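PDB 1ZPU: iron transport multicopper oxidase FET3 from Saccharomyces cerevisiae, which oxidizes Fe(2+) to Fe(3+), and also Cu(+) to Cu(2+), with four bound copper ions, reducing oxygen to water and supplying iron to the permease FTR1. Local coordinates for residues Val322-Leu327 with Leu469-Gly474; Val346-Thr351 with Glu363-Asn368; Gln234-Leu239 with Asn295-Phe300. All blocks are in the same frame, centred on the assembly; numbering follows the deposited sequence.

Contact 1: Val322-Leu327 with Leu469-Gly474; sequences VVMDNL and LLQGLG
Leu473 meets two very different neighbours: its branched end rests on Val322, and the same side chain comes within about 4 Å, nearest atoms, of the type 1 copper ion. On the Val322 side a single methyl does the touching. CG1 of Val322 approaches CD1 of Leu473 at 4.0 Å and CD2 of Leu473 at 4.1 Å, so it bears on both prongs of the fork, and the two side chains cross at about a right angle. Val322 brings this methyl forward because CG1 lies anti to the backbone N (chi1 175°), leaving CG2 beside that nitrogen. The metal is bound by His392, Cys463 and His468. Leu473 follows Cys463 by ten residues, the axial position of type 1 sites in multicopper oxidases, and a leucine there has no ligand atom to offer the copper. The contact thus ties strand 316-326, in one sheet of the third cupredoxin domain, to the turn that leads from helix 466-470 into strand 474-479 of the other sheet. Gly472 ends the helix in a Schellman motif, with its N bonded to Leu469 O at 2.9 Å, and its positive phi of 87° suits glycine. Leu473 then forms the centre of an inverse gamma turn. Further along the strand, Met324 lies across the amide of Gln471, again near a right angle. Its chain bends at chi2 (51°), and two of its carbons reach different ends of the amide: CG of Met324 is 3.8 Å from NE2 of Gln471, whereas CE of Met324 is 3.8 Å from OE1 of Gln471. These are van der Waals contacts; the polar bond of the amide runs from NE2 to the carbonyl oxygen of Asn332, on the adjacent strand 332-336.

Contact 2: Val346-Thr351 with Glu363-Asn368; sequences VPTLMT and EIYGSN
Tyr365 lays the CD2-CE2 side of its ring against Thr348 and Thr351, two residues three apart on the same side of helix 348-352. From Thr348 it is the methyl that touches, CG2 lying 3.8 Å from CD2 of Tyr365, and the two side chains cross at about a right angle. That methyl stands anti to the backbone N of Thr348, while OG1 turns beside the nitrogen and bonds to the carbonyl oxygen of Phe77. Thr351 approaches with its hydroxyl: OG1 is 3.5 Å from CE2 of Tyr365, and no hydrogen bond crosses the contact. The same oxygen bonds weakly to Thr348 O. Both segments belong to the third plastocyanin-like domain, where Pro347 holds the N-cap position of the helix and residues 363-365 form a short 3-10 segment. Thr348 also touches Val476 and Val478, so the helix start packs on strand 474-479. Ile364 adds to the patch in two ways: its CD1 lies 4.0 Å from OG1 of Thr351, and its CG1 sits 3.6 Å above one face of the Tyr365 ring, offset toward the rim. The ring's far end is held by a hydrogen bond from the Tyr365 OH group to Ala359 O. An alanine here removes ring and hydroxyl, and would probably leave Ala359 O without that partner and open a gap beside both threonines.

Contact 3: Gln234-Leu239 with Asn295-Phe300; sequences QRYTVL and NFLDDF
Tyr236 sends its ring from strand 235-241 of the second cupredoxin domain toward the 295-300 loop, where Leu297 and Asp299 meet it in different ways. Leu297 comes to the rim: with CG anti to the backbone N (chi1 174°), it extends CD2 close to the ring plane, 4.1 Å from CE1 of Tyr236, and the side chains cross obliquely. Leu297 also touches Leu228 and an N-acetylglucosamine of a glycan attached to the protein. Asp299 instead crosses the outer end of the tyrosine at about a right angle, its carboxylate plane turned 56° from the ring. Its CB does the touching, 3.2 Å from OH of Tyr236; both carboxylate oxygens stand further from that OH, and no hydrogen bond joins the two residues. Arg436, on a strand of the third domain, hydrogen-bonds to Tyr236 OH and forms a salt bridge with Asp299 OD2. Arg406 pairs with Asp299 OD1, so a cation faces each carboxylate oxygen, which would be expected to favour the charged form. Just before it, Asp298 closes an Asx turn: its OD1 receives Phe300 N at 3.1 Å, the donor lying 45° out of the carboxylate plane.

How the contacts relate
All three contacts are made by mostly buried side chains, and none includes a hydrogen bond between its own two segments. Contacts 1 and 2 share the third domain: residues 469-474 lead into strand 474-479, on which Thr348 of contact 2 packs, yet the centres of contacts 1 and 2 are 20 Å apart. Contact 1 borders the type 1 copper and joins an aliphatic pair to a methionine lying on an amide; contact 2, further out, sets an aromatic ring against threonines. Contact 3, across the chain's centre from contact 2, is buried too, though a glycan touches its Leu297. It alone has a buried carboxylate, that of Asp299, paired with arginines, linking the second domain to the third.

Contact 1: Val322-Leu327 with Leu469-Gly474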
loop_
_atom_site.group_PDB
_atom_site.type_symbol
_atom_site.label_atom_id
_atom_site.label_comp_id
_atom_site.label_asym_id
_atom_site.label_seq_id
_atom_site.Cartn_x
_atom_site.Cartn_y
_atom_site.Cartn_z
ATOM N N VAL A 322 5.351 -14.290 10.191
ATOM C CA VAL A 322 4.823 -13.039 10.700
ATOM C C VAL A 322 4.216 -13.246 12.082
ATOM O O VAL A 322 3.290 -14.034 12.247
ATOM C CB VAL A 322 3.741 -12.480 9.771
ATOM C CG1 VAL A 322 3.109 -11.244 10.376
ATOM C CG2 VAL A 322 4.320 -12.175 8.398
ATOM N N VAL A 323 4.737 -12.528 13.070
ATOM C CA VAL A 323 4.204 -12.583 14.419
ATOM C C VAL A 323 4.341 -11.231 15.126
ATOM O O VAL A 323 5.219 -10.428 14.784
ATOM C CB VAL A 323 4.870 -13.720 15.243
ATOM C CG1 VAL A 323 6.285 -13.349 15.674
ATOM C CG2 VAL A 323 4.014 -14.081 16.441
ATOM N N MET A 324 3.445 -10.982 16.086
ATOM C CA MET A 324 3.560 -9.853 16.997
ATOM C C MET A 324 4.138 -10.355 18.313
ATOM O O MET A 324 3.760 -11.434 18.782
ATOM C CB MET A 324 2.183 -9.217 17.224
ATOM C CG MET A 324 1.825 -8.053 16.284
ATOM S SD MET A 324 2.056 -8.436 14.537
ATOM C CE MET A 324 1.175 -7.052 13.808
ATOM N N ASP A 325 5.056 -9.591 18.900
ATOM C CA ASP A 325 5.623 -9.949 20.212
ATOM C C ASP A 325 6.177 -8.761 20.994
ATOM O O ASP A 325 6.535 -7.739 20.413
ATOM C CB ASP A 325 6.715 -11.003 20.068
ATOM C CG ASP A 325 6.961 -11.745 21.357
ATOM O OD1 ASP A 325 8.081 -12.261 21.572
ATOM O OD2 ASP A 325 6.017 -11.807 22.169
ATOM N N ASN A 326 6.250 -8.912 22.312
ATOM C CA ASN A 326 6.769 -7.862 23.197
ATOM C C ASN A 326 8.288 -7.906 23.356
ATOM O O ASN A 326 8.878 -8.981 23.475
ATOM C CB ASN A 326 6.088 -7.940 24.569
ATOM C CG ASN A 326 4.622 -7.556 24.512
ATOM O OD1 ASN A 326 4.277 -6.435 24.142
ATOM N ND2 ASN A 326 3.748 -8.489 24.868
ATOM N N LEU A 327 8.915 -6.734 23.358
ATOM C CA LEU A 327 10.354 -6.631 23.604
ATOM C C LEU A 327 10.693 -6.074 25.012
ATOM O O LEU A 327 9.796 -5.769 25.814
ATOM C CB LEU A 327 11.039 -5.810 22.494
ATOM C CG LEU A 327 11.107 -6.331 21.050
ATOM C CD1 LEU A 327 11.892 -5.374 20.196
ATOM C CD2 LEU A 327 11.736 -7.696 20.962
ATOM N N LEU A 469 3.231 -1.373 10.099
ATOM C CA LEU A 469 4.465 -0.827 9.563
ATOM C C LEU A 469 5.209 -0.043 10.649
ATOM O O LEU A 469 6.433 -0.106 10.735
ATOM C CB LEU A 469 4.168 0.049 8.363
ATOM C CG LEU A 469 5.347 0.646 7.595
ATOM C CD1 LEU A 469 6.281 -0.432 6.996
ATOM C CD2 LEU A 469 4.796 1.598 6.526
ATOM N N LEU A 470 4.462 0.673 11.488
ATOM C CA LEU A 470 5.031 1.344 12.663
ATOM C C LEU A 470 5.624 0.358 13.644
ATOM O O LEU A 470 6.632 0.663 14.296
ATOM C CB LEU A 470 3.993 2.208 13.376
ATOM C CG LEU A 470 3.882 3.618 12.808
ATOM C CD1 LEU A 470 2.518 4.221 13.118
ATOM C CD2 LEU A 470 5.017 4.505 13.330
ATOM N N GLN A 471 4.999 -0.818 13.741
ATOM C CA GLN A 471 5.502 -1.912 14.563
ATOM C C GLN A 471 6.703 -2.616 13.927
ATOM O O GLN A 471 7.272 -3.532 14.516
ATOM C CB GLN A 471 4.384 -2.904 14.823
ATOM C CG GLN A 471 3.364 -2.457 15.838
ATOM C CD GLN A 471 2.322 -3.528 16.072
ATOM O OE1 GLN A 471 1.310 -3.594 15.361
ATOM N NE2 GLN A 471 2.567 -4.394 17.057
ATOM N N GLY A 472 7.071 -2.193 12.718
ATOM C CA GLY A 472 8.228 -2.731 11.990
ATOM C C GLY A 472 8.046 -3.970 11.111
ATOM O O GLY A 472 9.005 -4.711 10.908
ATOM N N LEU A 473 6.841 -4.188 10.568
ATOM C CA LEU A 473 6.565 -5.360 9.736
ATOM C C LEU A 473 7.014 -5.092 8.317
ATOM O O LEU A 473 6.183 -4.897 7.430
ATOM C CB LEU A 473 5.072 -5.683 9.709
ATOM C CG LEU A 473 4.638 -7.139 9.938
ATOM C CD1 LEU A 473 3.217 -7.392 9.453
ATOM C CD2 LEU A 473 5.600 -8.181 9.367
ATOM N N GLY A 474 8.324 -5.083 8.096
ATOM C CA GLY A 474 8.869 -4.829 6.769
ATOM C C GLY A 474 10.263 -5.371 6.564
ATOM O O GLY A 474 11.008 -5.575 7.522
#

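Contact 2: Val346-Thr351 with Glu363-Asn368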
loop_
_atom_site.group_PDB
_atom_site.type_symbol
_atom_site.label_atom_id
_atom_site.label_comp_id
_atom_site.label_asym_id
_atom_site.label_seq_id
_atom_site.Cartn_x
_atom_site.Cartn_y
_atom_site.Cartn_z
ATOM N N VAL A 346 22.054 5.320 7.335
ATOM C CA VAL A 346 22.217 5.773 5.955
ATOM C C VAL A 346 21.246 4.982 5.074
ATOM O O VAL A 346 21.212 3.752 5.155
ATOM C CB VAL A 346 23.684 5.583 5.441
ATOM C CG1 VAL A 346 23.860 6.185 4.051
ATOM C CG2 VAL A 346 24.689 6.195 6.407
ATOM N N PRO A 347 20.467 5.689 4.225
ATOM C CA PRO A 347 19.466 5.072 3.353
ATOM C C PRO A 347 20.071 3.941 2.540
ATOM O O PRO A 347 21.193 4.079 2.066
ATOM C CB PRO A 347 19.078 6.210 2.408
ATOM C CG PRO A 347 19.412 7.456 3.131
ATOM C CD PRO A 347 20.526 7.154 4.054
ATOM N N THR A 348 19.332 2.845 2.378
ATOM C CA THR A 348 19.823 1.669 1.657
ATOM C C THR A 348 20.472 2.043 0.326
ATOM O O THR A 348 21.641 1.719 0.094
ATOM C CB THR A 348 18.699 0.644 1.386
ATOM O OG1 THR A 348 17.909 0.463 2.566
ATOM C CG2 THR A 348 19.284 -0.700 0.958
ATOM N N LEU A 349 19.714 2.739 -0.525
ATOM C CA LEU A 349 20.198 3.144 -1.849
ATOM C C LEU A 349 21.500 3.953 -1.795
ATOM O O LEU A 349 22.412 3.733 -2.594
ATOM C CB LEU A 349 19.113 3.903 -2.619
ATOM C CG LEU A 349 19.379 4.383 -4.049
ATOM C CD1 LEU A 349 19.668 3.242 -5.003
ATOM C CD2 LEU A 349 18.190 5.164 -4.533
ATOM N N MET A 350 21.588 4.865 -0.835
ATOM C CA MET A 350 22.770 5.692 -0.673
ATOM C C MET A 350 24.032 4.869 -0.393
ATOM O O MET A 350 25.139 5.261 -0.805
ATOM C CB MET A 350 22.529 6.744 0.410
ATOM C CG MET A 350 21.901 8.036 -0.099
ATOM S SD MET A 350 20.245 7.869 -0.819
ATOM C CE MET A 350 19.710 9.584 -0.816
ATOM N N THR A 351 23.876 3.729 0.284
ATOM C CA THR A 351 25.045 2.883 0.548
ATOM C C THR A 351 25.410 2.047 -0.673
ATOM O O THR A 351 26.594 1.912 -0.980
ATOM C CB THR A 351 24.987 2.035 1.867
ATOM O OG1 THR A 351 24.583 0.690 1.589
ATOM C CG2 THR A 351 24.077 2.658 2.913
ATOM N N GLU A 363 26.067 -8.078 4.326
ATOM C CA GLU A 363 26.478 -7.630 5.651
ATOM C C GLU A 363 26.457 -6.110 5.808
ATOM O O GLU A 363 26.107 -5.604 6.879
ATOM C CB GLU A 363 27.877 -8.165 5.965
ATOM C CG GLU A 363 28.254 -8.059 7.419
ATOM C CD GLU A 363 29.670 -8.511 7.687
ATOM O OE1 GLU A 363 30.622 -7.903 7.137
ATOM O OE2 GLU A 363 29.833 -9.476 8.464
ATOM N N ILE A 364 26.814 -5.396 4.740
ATOM C CA ILE A 364 27.005 -3.941 4.800
ATOM C C ILE A 364 25.712 -3.157 4.914
ATOM O O ILE A 364 25.733 -1.965 5.239
ATOM C CB ILE A 364 27.799 -3.379 3.593
ATOM C CG1 ILE A 364 27.013 -3.548 2.293
ATOM C CG2 ILE A 364 29.178 -4.023 3.511
ATOM C CD1 ILE A 364 27.173 -2.401 1.325
ATOM N N TYR A 365 24.588 -3.814 4.639
ATOM C CA TYR A 365 23.303 -3.141 4.697
ATOM C C TYR A 365 22.665 -3.221 6.081
ATOM O O TYR A 365 21.615 -2.617 6.314
ATOM C CB TYR A 365 22.355 -3.687 3.637
ATOM C CG TYR A 365 22.853 -3.518 2.227
ATOM C CD1 TYR A 365 23.521 -4.553 1.588
ATOM C CD2 TYR A 365 22.650 -2.326 1.528
ATOM C CE1 TYR A 365 23.977 -4.410 0.295
ATOM C CE2 TYR A 365 23.098 -2.179 0.230
ATOM C CZ TYR A 365 23.761 -3.226 -0.378
ATOM O OH TYR A 365 24.221 -3.111 -1.664
ATOM N N GLY A 366 23.298 -3.961 6.990
ATOM C CA GLY A 366 22.843 -4.049 8.372
ATOM C C GLY A 366 22.195 -5.367 8.731
ATOM O O GLY A 366 21.729 -6.108 7.857
ATOM N N SER A 367 22.162 -5.651 10.030
ATOM C CA SER A 367 21.594 -6.886 10.560
ATOM C C SER A 367 20.134 -6.714 10.988
ATOM O O SER A 367 19.373 -7.687 11.019
ATOM C CB SER A 367 22.412 -7.355 11.755
ATOM O OG SER A 367 22.566 -6.299 12.682
ATOM N N ASN A 368 19.751 -5.479 11.317
ATOM C CA ASN A 368 18.429 -5.211 11.874
ATOM C C ASN A 368 17.533 -4.495 10.866
ATOM O O ASN A 368 16.584 -3.776 11.204
ATOM C CB ASN A 368 18.545 -4.404 13.163
ATOM C CG ASN A 368 17.583 -4.872 14.219
ATOM O OD1 ASN A 368 17.940 -4.949 15.385
ATOM N ND2 ASN A 368 16.360 -5.213 13.818
#

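Contact 3: Gln234-Leu239 with Asn295-Phe300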
loop_
_atom_site.group_PDB
_atom_site.type_symbol
_atom_site.label_atom_id
_atom_site.label_comp_id
_atom_site.label_asym_id
_atom_site.label_seq_id
_atom_site.Cartn_x
_atom_site.Cartn_y
_atom_site.Cartn_z
ATOM N N GLN A 234 -5.111 -1.625 -2.144
ATOM C CA GLN A 234 -5.476 -2.263 -3.404
ATOM C C GLN A 234 -6.535 -1.521 -4.204
ATOM O O GLN A 234 -7.275 -0.709 -3.652
ATOM C CB GLN A 234 -5.726 -3.782 -3.306
ATOM C CG GLN A 234 -6.654 -4.335 -2.252
ATOM C CD GLN A 234 -6.493 -5.875 -2.092
ATOM O OE1 GLN A 234 -5.392 -6.433 -2.272
ATOM N NE2 GLN A 234 -7.601 -6.561 -1.760
ATOM N N ARG A 235 -6.555 -1.765 -5.513
ATOM C CA ARG A 235 -7.475 -1.112 -6.424
ATOM C C ARG A 235 -8.232 -2.174 -7.191
ATOM O O ARG A 235 -7.620 -3.081 -7.754
ATOM C CB ARG A 235 -6.703 -0.239 -7.414
ATOM C CG ARG A 235 -6.031 0.958 -6.804
ATOM C CD ARG A 235 -4.684 0.618 -6.169
ATOM N NE ARG A 235 -3.637 0.467 -7.173
ATOM C CZ ARG A 235 -2.575 -0.326 -7.058
ATOM N NH1 ARG A 235 -2.399 -1.068 -5.978
ATOM N NH2 ARG A 235 -1.692 -0.393 -8.047
ATOM N N TYR A 236 -9.558 -2.090 -7.195
ATOM C CA TYR A 236 -10.355 -2.849 -8.153
ATOM C C TYR A 236 -10.988 -1.834 -9.060
ATOM O O TYR A 236 -11.636 -0.913 -8.591
ATOM C CB TYR A 236 -11.446 -3.711 -7.493
ATOM C CG TYR A 236 -10.956 -4.924 -6.734
ATOM C CD1 TYR A 236 -11.223 -6.222 -7.175
ATOM C CD2 TYR A 236 -10.225 -4.769 -5.556
ATOM C CE1 TYR A 236 -10.746 -7.339 -6.449
ATOM C CE2 TYR A 236 -9.755 -5.851 -4.832
ATOM C CZ TYR A 236 -10.010 -7.126 -5.272
ATOM O OH TYR A 236 -9.511 -8.144 -4.502
ATOM N N THR A 237 -10.767 -1.985 -10.358
ATOM C CA THR A 237 -11.497 -1.216 -11.360
ATOM C C THR A 237 -12.604 -2.095 -11.943
ATOM O O THR A 237 -12.389 -3.259 -12.298
ATOM C CB THR A 237 -10.585 -0.700 -12.480
ATOM O OG1 THR A 237 -9.505 0.052 -11.914
ATOM C CG2 THR A 237 -11.370 0.183 -13.435
ATOM N N VAL A 238 -13.785 -1.506 -12.054
ATOM C CA VAL A 238 -15.012 -2.253 -12.210
ATOM C C VAL A 238 -15.915 -1.540 -13.217
ATOM O O VAL A 238 -16.041 -0.302 -13.200
ATOM C CB VAL A 238 -15.673 -2.381 -10.801
ATOM C CG1 VAL A 238 -17.157 -2.158 -10.829
ATOM C CG2 VAL A 238 -15.303 -3.706 -10.143
ATOM N N LEU A 239 -16.506 -2.317 -14.120
ATOM C CA LEU A 239 -17.540 -1.817 -15.008
ATOM C C LEU A 239 -18.892 -1.953 -14.315
ATOM O O LEU A 239 -19.171 -2.983 -13.700
ATOM C CB LEU A 239 -17.552 -2.624 -16.317
ATOM C CG LEU A 239 -16.453 -2.476 -17.375
ATOM C CD1 LEU A 239 -16.503 -3.637 -18.337
ATOM C CD2 LEU A 239 -16.583 -1.175 -18.136
ATOM N N ASN A 295 -19.347 -14.126 0.361
ATOM C CA ASN A 295 -19.351 -14.472 -1.063
ATOM C C ASN A 295 -18.752 -13.413 -1.968
ATOM O O ASN A 295 -19.038 -13.383 -3.168
ATOM C CB ASN A 295 -20.751 -14.837 -1.541
ATOM C CG ASN A 295 -21.361 -15.947 -0.733
ATOM O OD1 ASN A 295 -20.735 -16.980 -0.505
ATOM N ND2 ASN A 295 -22.593 -15.739 -0.283
ATOM N N PHE A 296 -17.906 -12.562 -1.400
ATOM C CA PHE A 296 -17.153 -11.594 -2.191
ATOM C C PHE A 296 -16.201 -12.328 -3.132
ATOM O O PHE A 296 -15.810 -13.466 -2.865
ATOM C CB PHE A 296 -16.352 -10.642 -1.273
ATOM C CG PHE A 296 -15.444 -11.358 -0.309
ATOM C CD1 PHE A 296 -14.151 -11.708 -0.678
ATOM C CD2 PHE A 296 -15.900 -11.712 0.962
ATOM C CE1 PHE A 296 -13.323 -12.382 0.203
ATOM C CE2 PHE A 296 -15.078 -12.392 1.847
ATOM C CZ PHE A 296 -13.789 -12.734 1.467
ATOM N N LEU A 297 -15.820 -11.664 -4.216
ATOM C CA LEU A 297 -14.838 -12.189 -5.160
ATOM C C LEU A 297 -13.480 -12.499 -4.519
ATOM O O LEU A 297 -12.894 -11.660 -3.858
ATOM C CB LEU A 297 -14.630 -11.182 -6.290
ATOM C CG LEU A 297 -13.539 -11.471 -7.316
ATOM C CD1 LEU A 297 -14.016 -12.561 -8.269
ATOM C CD2 LEU A 297 -13.220 -10.186 -8.047
ATOM N N ASP A 298 -12.991 -13.720 -4.727
ATOM C CA ASP A 298 -11.624 -14.073 -4.337
ATOM C C ASP A 298 -10.697 -13.735 -5.501
ATOM O O ASP A 298 -10.670 -14.436 -6.520
ATOM C CB ASP A 298 -11.498 -15.555 -3.934
ATOM C CG ASP A 298 -10.126 -15.892 -3.350
ATOM O OD1 ASP A 298 -9.187 -15.073 -3.505
ATOM O OD2 ASP A 298 -9.975 -16.979 -2.746
ATOM N N ASP A 299 -9.948 -12.651 -5.335
ATOM C CA ASP A 299 -9.085 -12.121 -6.376
ATOM C C ASP A 299 -8.016 -13.103 -6.836
ATOM O O ASP A 299 -7.423 -12.907 -7.891
ATOM C CB ASP A 299 -8.452 -10.809 -5.931
ATOM C CG ASP A 299 -7.697 -10.937 -4.614
ATOM O OD1 ASP A 299 -8.215 -11.602 -3.686
ATOM O OD2 ASP A 299 -6.592 -10.364 -4.487
ATOM N N PHE A 300 -7.784 -14.164 -6.063
ATOM C CA PHE A 300 -6.822 -15.209 -6.439
ATOM C C PHE A 300 -7.162 -15.844 -7.801
ATOM O O PHE A 300 -6.263 -16.256 -8.544
ATOM C CB PHE A 300 -6.736 -16.276 -5.335
ATOM C CG PHE A 300 -5.793 -17.413 -5.643
ATOM C CD1 PHE A 300 -4.481 -17.390 -5.180
ATOM C CD2 PHE A 300 -6.218 -18.518 -6.387
ATOM C CE1 PHE A 300 -3.595 -18.446 -5.467
ATOM C CE2 PHE A 300 -5.344 -19.554 -6.684
ATOM C CZ PHE A 300 -4.028 -19.518 -6.220
#